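Local coordinates for protein metallophosphoesterase (Sphaerobacter thermophilus, PDB 3RQZ) that binds zinc ions and probably hydrolyses phosphate esters, as a member of the YfcE family of calcineurin-like metallophosphoesterases, at residues P154-E159 and D173-D178; E159-A162 and P168-P171. All blocks are in the same frame, centred on the assembly; numbering follows the deposited sequence.

Contact 1 of 2, residues P154-E159 and D173-D178; sequences PLYIRE and DGEVLD
Tyr156 makes every contact that 154-159 has with 173-178, where Glu175 and Leu177 receive it. The chain reaches Tyr156 through Pro154 and Leu155, the backbone of Leu155 being hydrogen-bonded to Asn187. Tyr156 turns its side chain toward the other segment, with CG lodged between the backbone N and the carbonyl carbon (chi1 64°). The two methyls of Leu177 spread against the Tyr156 ring: Leu177 CD2 lies 3.6 Å from Tyr156 CG, while Leu177 CD1 sits over one ring face, 3.9 Å from the Tyr156 centroid, in a CH-pi contact. Leu177 CD1 is offset toward the rim, where it comes within 3.5 Å of Tyr156 CE2. At the far end, Tyr156 OH donates a very short hydrogen bond of 2.5 Å to Glu175 OE2, which lies at the ring edge, in its plane. The carboxylate is turned 80° to that ring, and its other oxygen, OE1, accepts from the backbone N of Asn172, so both oxygens hold its orientation. Ile157 points away, with backbone hydrogen bonds to Ile185. The nearest CA atoms, of Tyr156 and Leu177, are 8.5 Å apart, too far for backbone pairing, so side chains make the contact. The case illustrates two sheets meeting at their margins: strand 154-158 edges the five-stranded sheet and 176-178 the six-stranded one, with Leu177 packed on Ile186 of strand 184-188 and Phe215 of strand 212-218.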
ATOM      1  N   PRO A 154      -4.882   3.118   7.556  1.00 22.65           N
ATOM      2  CA  PRO A 154      -3.675   3.533   8.257  1.00 22.84           C
ATOM      3  C   PRO A 154      -3.737   3.141   9.734  1.00 23.85           C
ATOM      4  O   PRO A 154      -4.820   3.069  10.322  1.00 24.41           O
ATOM      5  CB  PRO A 154      -3.629   5.062   8.046  1.00 22.82           C
ATOM      6  CG  PRO A 154      -5.042   5.448   7.815  1.00 22.62           C
ATOM      7  CD  PRO A 154      -5.690   4.266   7.102  1.00 22.73           C
ATOM      8  N   LEU A 155      -2.572   2.883  10.325  1.00 24.06           N
ATOM      9  CA  LEU A 155      -2.488   2.250  11.633  1.00 25.46           C
ATOM     10  C   LEU A 155      -1.093   2.478  12.207  1.00 25.79           C
ATOM     11  O   LEU A 155      -0.110   2.562  11.456  1.00 25.53           O
ATOM     12  CB  LEU A 155      -2.724   0.726  11.487  1.00 25.54           C
ATOM     13  CG  LEU A 155      -2.584  -0.190  12.709  1.00 26.97           C
ATOM     14  CD1 LEU A 155      -3.667  -1.285  12.744  1.00 27.50           C
ATOM     15  CD2 LEU A 155      -1.189  -0.843  12.791  1.00 28.56           C
ATOM     16  N   TYR A 156      -1.012   2.584  13.535  1.00 26.19           N
ATOM     17  CA  TYR A 156       0.243   2.435  14.235  1.00 26.86           C
ATOM     18  C   TYR A 156       0.019   1.778  15.599  1.00 27.50           C
ATOM     19  O   TYR A 156      -1.000   2.005  16.263  1.00 27.96           O
ATOM     20  CB  TYR A 156       1.020   3.770  14.360  1.00 27.04           C
ATOM     21  CG  TYR A 156       0.366   4.868  15.186  1.00 27.84           C
ATOM     22  CD1 TYR A 156      -0.415   5.853  14.569  1.00 28.69           C
ATOM     23  CD2 TYR A 156       0.550   4.936  16.574  1.00 26.88           C
ATOM     24  CE1 TYR A 156      -1.020   6.858  15.316  1.00 30.82           C
ATOM     25  CE2 TYR A 156      -0.032   5.955  17.342  1.00 30.02           C
ATOM     26  CZ  TYR A 156      -0.811   6.912  16.700  1.00 31.07           C
ATOM     27  OH  TYR A 156      -1.403   7.906  17.421  1.00 33.16           O
ATOM     28  N   ILE A 157       0.968   0.945  16.002  1.00 27.40           N
ATOM     29  CA  ILE A 157       0.943   0.374  17.363  1.00 28.32           C
ATOM     30  C   ILE A 157       2.386   0.246  17.862  1.00 28.47           C
ATOM     31  O   ILE A 157       3.254  -0.121  17.090  1.00 27.25           O
ATOM     32  CB  ILE A 157       0.208  -0.993  17.376  1.00 28.31           C
ATOM     33  CG1 ILE A 157      -0.018  -1.486  18.809  1.00 29.84           C
ATOM     34  CG2 ILE A 157       0.957  -2.045  16.477  1.00 28.35           C
ATOM     35  CD1 ILE A 157      -1.069  -2.639  18.890  1.00 31.39           C
ATOM     36  N   ARG A 158       2.637   0.608  19.125  1.00 29.18           N
ATOM     37  CA  ARG A 158       3.941   0.351  19.753  1.00 30.29           C
ATOM     38  C   ARG A 158       4.026  -1.075  20.341  1.00 30.45           C
ATOM     39  O   ARG A 158       3.014  -1.714  20.632  1.00 30.02           O
ATOM     40  CB  ARG A 158       4.292   1.421  20.801  1.00 30.39           C
ATOM     41  CG  ARG A 158       5.788   1.482  21.133  1.00 34.51           C
ATOM     42  CD  ARG A 158       6.208   2.773  21.815  1.00 41.02           C
ATOM     43  NE  ARG A 158       5.160   3.274  22.686  1.00 44.73           N
ATOM     44  CZ  ARG A 158       5.229   3.306  24.009  1.00 49.95           C
ATOM     45  NH1 ARG A 158       4.196   3.773  24.708  1.00 52.13           N
ATOM     46  NH2 ARG A 158       6.336   2.893  24.638  1.00 53.28           N
ATOM     47  N   GLU A 159       5.246  -1.568  20.492  1.00 30.50           N
ATOM     48  CA  GLU A 159       5.471  -2.940  20.953  1.00 31.80           C
ATOM     49  C   GLU A 159       4.876  -3.199  22.341  1.00 32.68           C
ATOM     50  O   GLU A 159       4.201  -4.212  22.547  1.00 32.51           O
ATOM     51  CB  GLU A 159       6.965  -3.257  20.916  1.00 31.53           C
ATOM     52  CG  GLU A 159       7.341  -4.654  21.370  1.00 33.62           C
ATOM     53  CD  GLU A 159       8.841  -4.936  21.246  1.00 37.26           C
ATOM     54  OE1 GLU A 159       9.659  -4.021  21.514  1.00 40.48           O
ATOM     55  OE2 GLU A 159       9.214  -6.071  20.890  1.00 36.55           O
ATOM     56  N   ASP A 173      -5.994  12.567   9.707  1.00 33.55           N
ATOM     57  CA  ASP A 173      -5.292  13.365   8.705  1.00 33.84           C
ATOM     58  C   ASP A 173      -4.385  14.383   9.399  1.00 33.84           C
ATOM     59  O   ASP A 173      -4.854  15.181  10.207  1.00 34.28           O
ATOM     60  CB  ASP A 173      -6.291  14.095   7.788  1.00 34.34           C
ATOM     61  CG  ASP A 173      -5.591  14.876   6.689  1.00 35.71           C
ATOM     62  OD1 ASP A 173      -4.556  14.389   6.185  1.00 38.59           O
ATOM     63  OD2 ASP A 173      -6.046  15.986   6.348  1.00 38.41           O
ATOM     64  N   GLY A 174      -3.087  14.340   9.107  1.00 33.41           N
ATOM     65  CA  GLY A 174      -2.137  15.292   9.712  1.00 34.00           C
ATOM     66  C   GLY A 174      -1.496  14.853  11.020  1.00 33.96           C
ATOM     67  O   GLY A 174      -0.676  15.586  11.593  1.00 34.19           O
ATOM     68  N   GLU A 175      -1.880  13.683  11.510  1.00 33.69           N
ATOM     69  CA  GLU A 175      -1.400  13.209  12.796  1.00 34.61           C
ATOM     70  C   GLU A 175       0.086  12.895  12.717  1.00 34.18           C
ATOM     71  O   GLU A 175       0.544  12.183  11.807  1.00 33.21           O
ATOM     72  CB  GLU A 175      -2.180  11.983  13.277  1.00 34.94           C
ATOM     73  CG  GLU A 175      -1.663  11.412  14.621  1.00 36.89           C
ATOM     74  CD  GLU A 175      -2.691  10.574  15.347  1.00 39.25           C
ATOM     75  OE1 GLU A 175      -3.863  10.522  14.906  1.00 38.90           O
ATOM     76  OE2 GLU A 175      -2.319   9.965  16.374  1.00 42.75           O
ATOM     77  N   VAL A 176       0.823  13.457  13.670  1.00 34.79           N
ATOM     78  CA  VAL A 176       2.265  13.270  13.778  1.00 35.23           C
ATOM     79  C   VAL A 176       2.551  12.214  14.828  1.00 35.02           C
ATOM     80  O   VAL A 176       2.133  12.334  15.988  1.00 36.09           O
ATOM     81  CB  VAL A 176       3.001  14.581  14.146  1.00 36.08           C
ATOM     82  CG1 VAL A 176       4.492  14.324  14.371  1.00 37.34           C
ATOM     83  CG2 VAL A 176       2.803  15.637  13.072  1.00 36.46           C
ATOM     84  N   LEU A 177       3.284  11.187  14.422  1.00 34.33           N
ATOM     85  CA  LEU A 177       3.718  10.127  15.345  1.00 33.76           C
ATOM     86  C   LEU A 177       5.214  10.228  15.596  1.00 33.82           C
ATOM     87  O   LEU A 177       6.006  10.231  14.650  1.00 33.01           O
ATOM     88  CB  LEU A 177       3.388   8.737  14.799  1.00 32.81           C
ATOM     89  CG  LEU A 177       3.807   7.588  15.737  1.00 33.43           C
ATOM     90  CD1 LEU A 177       3.041   7.602  17.103  1.00 34.42           C
ATOM     91  CD2 LEU A 177       3.671   6.238  15.071  1.00 35.84           C
ATOM     92  N   ASP A 178       5.562  10.316  16.881  1.00 34.45           N
ATOM     93  CA  ASP A 178       6.920  10.336  17.404  1.00 35.66           C
ATOM     94  C   ASP A 178       7.398   8.885  17.559  1.00 35.45           C
ATOM     95  O   ASP A 178       6.945   8.173  18.444  1.00 35.47           O
ATOM     96  CB  ASP A 178       6.899  11.072  18.770  1.00 36.32           C
ATOM     97  CG  ASP A 178       8.277  11.210  19.420  1.00 39.26           C
ATOM     98  OD1 ASP A 178       9.260  10.600  18.956  1.00 41.37           O
ATOM     99  OD2 ASP A 178       8.371  11.950  20.436  1.00 43.71           O
TER

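Contact 2 of 2, residues E159-A162 and P168-P171; sequences EDEA and PHHP
Glu161 reaches from the first turn of helix 159-163 to the imidazole of His169. CB points toward segment 168-171, and CG continues from it anti to the carbonyl carbon (chi1 -74°). Beyond CG the chain is extended and delivers Glu161 CD to the edge of the His169 ring, 3.4 Å from His169 NE2. At the tip the two oxygens divide their work. Glu161 OE2 accepts a nearly straight hydrogen bond from His169 NE2, 2.7 Å long with an N-H...O angle of 167°. The acceptor lies close to the imidazole plane, whereas the donor meets OE2 on its syn side but 34° out of the carboxylate plane. OE1 turns back to the backbone N of Arg158, the N-cap residue of the same helix, so both oxygens are engaged and the carboxylate is held against rotation. With an alanine here the carboxylate is gone, and His169 NE2 would probably be left without its acceptor and the ring freer to turn. The arrangement combines a His-carboxylate hydrogen bond with one half of a capping box, in which the side chain of the third helical residue accepts from the N-cap backbone.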
ATOM      1  N   GLU A 159       5.246  -1.568  20.492  1.00 30.50           N
ATOM      2  CA  GLU A 159       5.471  -2.940  20.953  1.00 31.80           C
ATOM      3  C   GLU A 159       4.876  -3.199  22.341  1.00 32.68           C
ATOM      4  O   GLU A 159       4.201  -4.212  22.547  1.00 32.51           O
ATOM      5  CB  GLU A 159       6.965  -3.257  20.916  1.00 31.53           C
ATOM      6  CG  GLU A 159       7.341  -4.654  21.370  1.00 33.62           C
ATOM      7  CD  GLU A 159       8.841  -4.936  21.246  1.00 37.26           C
ATOM      8  OE1 GLU A 159       9.659  -4.021  21.514  1.00 40.48           O
ATOM      9  OE2 GLU A 159       9.214  -6.071  20.890  1.00 36.55           O
ATOM     10  N   ASP A 160       5.096  -2.286  23.282  1.00 33.39           N
ATOM     11  CA  ASP A 160       4.548  -2.482  24.627  1.00 34.61           C
ATOM     12  C   ASP A 160       3.013  -2.510  24.652  1.00 34.31           C
ATOM     13  O   ASP A 160       2.432  -3.262  25.425  1.00 34.10           O
ATOM     14  CB  ASP A 160       5.098  -1.459  25.633  1.00 36.19           C
ATOM     15  CG  ASP A 160       4.770  -0.014  25.265  1.00 37.70           C
ATOM     16  OD1 ASP A 160       4.222   0.266  24.184  1.00 39.96           O
ATOM     17  OD2 ASP A 160       5.085   0.857  26.085  1.00 40.73           O
ATOM     18  N   GLU A 161       2.376  -1.707  23.797  1.00 33.30           N
ATOM     19  CA  GLU A 161       0.922  -1.682  23.677  1.00 33.18           C
ATOM     20  C   GLU A 161       0.447  -3.026  23.141  1.00 32.81           C
ATOM     21  O   GLU A 161      -0.468  -3.627  23.707  1.00 32.07           O
ATOM     22  CB  GLU A 161       0.444  -0.582  22.696  1.00 33.06           C
ATOM     23  CG  GLU A 161       0.527   0.889  23.207  1.00 34.02           C
ATOM     24  CD  GLU A 161       0.284   1.921  22.087  1.00 35.29           C
ATOM     25  OE1 GLU A 161       0.669   1.689  20.906  1.00 33.22           O
ATOM     26  OE2 GLU A 161      -0.302   2.985  22.386  1.00 39.59           O
ATOM     27  N   ALA A 162       1.067  -3.484  22.041  1.00 32.63           N
ATOM     28  CA  ALA A 162       0.680  -4.743  21.425  1.00 33.66           C
ATOM     29  C   ALA A 162       0.795  -5.866  22.449  1.00 34.86           C
ATOM     30  O   ALA A 162      -0.095  -6.701  22.553  1.00 34.65           O
ATOM     31  CB  ALA A 162       1.552  -5.052  20.177  1.00 33.46           C
ATOM     32  N   PRO A 168      -4.566  -0.994  18.465  1.00 31.65           N
ATOM     33  CA  PRO A 168      -3.758  -0.102  17.602  1.00 30.85           C
ATOM     34  C   PRO A 168      -4.488   1.213  17.353  1.00 30.25           C
ATOM     35  O   PRO A 168      -5.690   1.283  17.549  1.00 30.55           O
ATOM     36  CB  PRO A 168      -3.655  -0.846  16.271  1.00 30.20           C
ATOM     37  CG  PRO A 168      -4.444  -2.089  16.394  1.00 31.08           C
ATOM     38  CD  PRO A 168      -4.972  -2.242  17.778  1.00 31.76           C
ATOM     39  N   HIS A 169      -3.769   2.224  16.890  1.00 29.55           N
ATOM     40  CA  HIS A 169      -4.326   3.560  16.718  1.00 29.80           C
ATOM     41  C   HIS A 169      -4.614   3.779  15.251  1.00 29.12           C
ATOM     42  O   HIS A 169      -3.833   3.373  14.409  1.00 28.61           O
ATOM     43  CB  HIS A 169      -3.319   4.614  17.199  1.00 30.23           C
ATOM     44  CG  HIS A 169      -2.899   4.450  18.626  1.00 32.58           C
ATOM     45  ND1 HIS A 169      -3.443   5.196  19.646  1.00 35.35           N
ATOM     46  CD2 HIS A 169      -1.983   3.629  19.205  1.00 33.06           C
ATOM     47  CE1 HIS A 169      -2.888   4.842  20.794  1.00 35.25           C
ATOM     48  NE2 HIS A 169      -2.005   3.889  20.556  1.00 33.94           N
ATOM     49  N   HIS A 170      -5.740   4.428  14.957  1.00 28.91           N
ATOM     50  CA  HIS A 170      -6.061   4.854  13.605  1.00 29.61           C
ATOM     51  C   HIS A 170      -5.740   6.344  13.515  1.00 29.54           C
ATOM     52  O   HIS A 170      -6.476   7.162  14.061  1.00 30.25           O
ATOM     53  CB  HIS A 170      -7.556   4.609  13.312  1.00 30.78           C
ATOM     54  CG  HIS A 170      -8.002   5.115  11.971  1.00 31.80           C
ATOM     55  ND1 HIS A 170      -8.639   6.325  11.808  1.00 35.17           N
ATOM     56  CD2 HIS A 170      -7.925   4.565  10.738  1.00 31.72           C
ATOM     57  CE1 HIS A 170      -8.930   6.505  10.531  1.00 34.42           C
ATOM     58  NE2 HIS A 170      -8.498   5.454   9.857  1.00 32.99           N
ATOM     59  N   PRO A 171      -4.632   6.711  12.848  1.00 29.88           N
ATOM     60  CA  PRO A 171      -4.249   8.127  12.807  1.00 30.05           C
ATOM     61  C   PRO A 171      -5.210   8.966  11.969  1.00 31.43           C
ATOM     62  O   PRO A 171      -5.797   8.476  10.982  1.00 31.68           O
ATOM     63  CB  PRO A 171      -2.860   8.102  12.146  1.00 29.85           C
ATOM     64  CG  PRO A 171      -2.892   6.851  11.282  1.00 29.30           C
ATOM     65  CD  PRO A 171      -3.750   5.859  12.018  1.00 29.10           C
TER

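The two contacts, whose centres lie 8 Å apart, share Glu159 and are coupled through strand 154-158. The N of His169 in contact 2 probably makes a hydrogen bond to the O of Tyr156 in contact 1, at 2.8 Å. Their rings also meet, planes about 10° apart and offset, with His169 on the face of Tyr156 opposite Leu177. This stacked pair is flanked by two carboxylates, Glu175 from contact 1 and Glu161 from contact 2. Pro168 CB packs 3.6 Å from Leu155 CD1, where the chain after helix 159-163 runs beside the strand. Both contacts lie at the protein surface, away from the two zinc sites, which share Asp37.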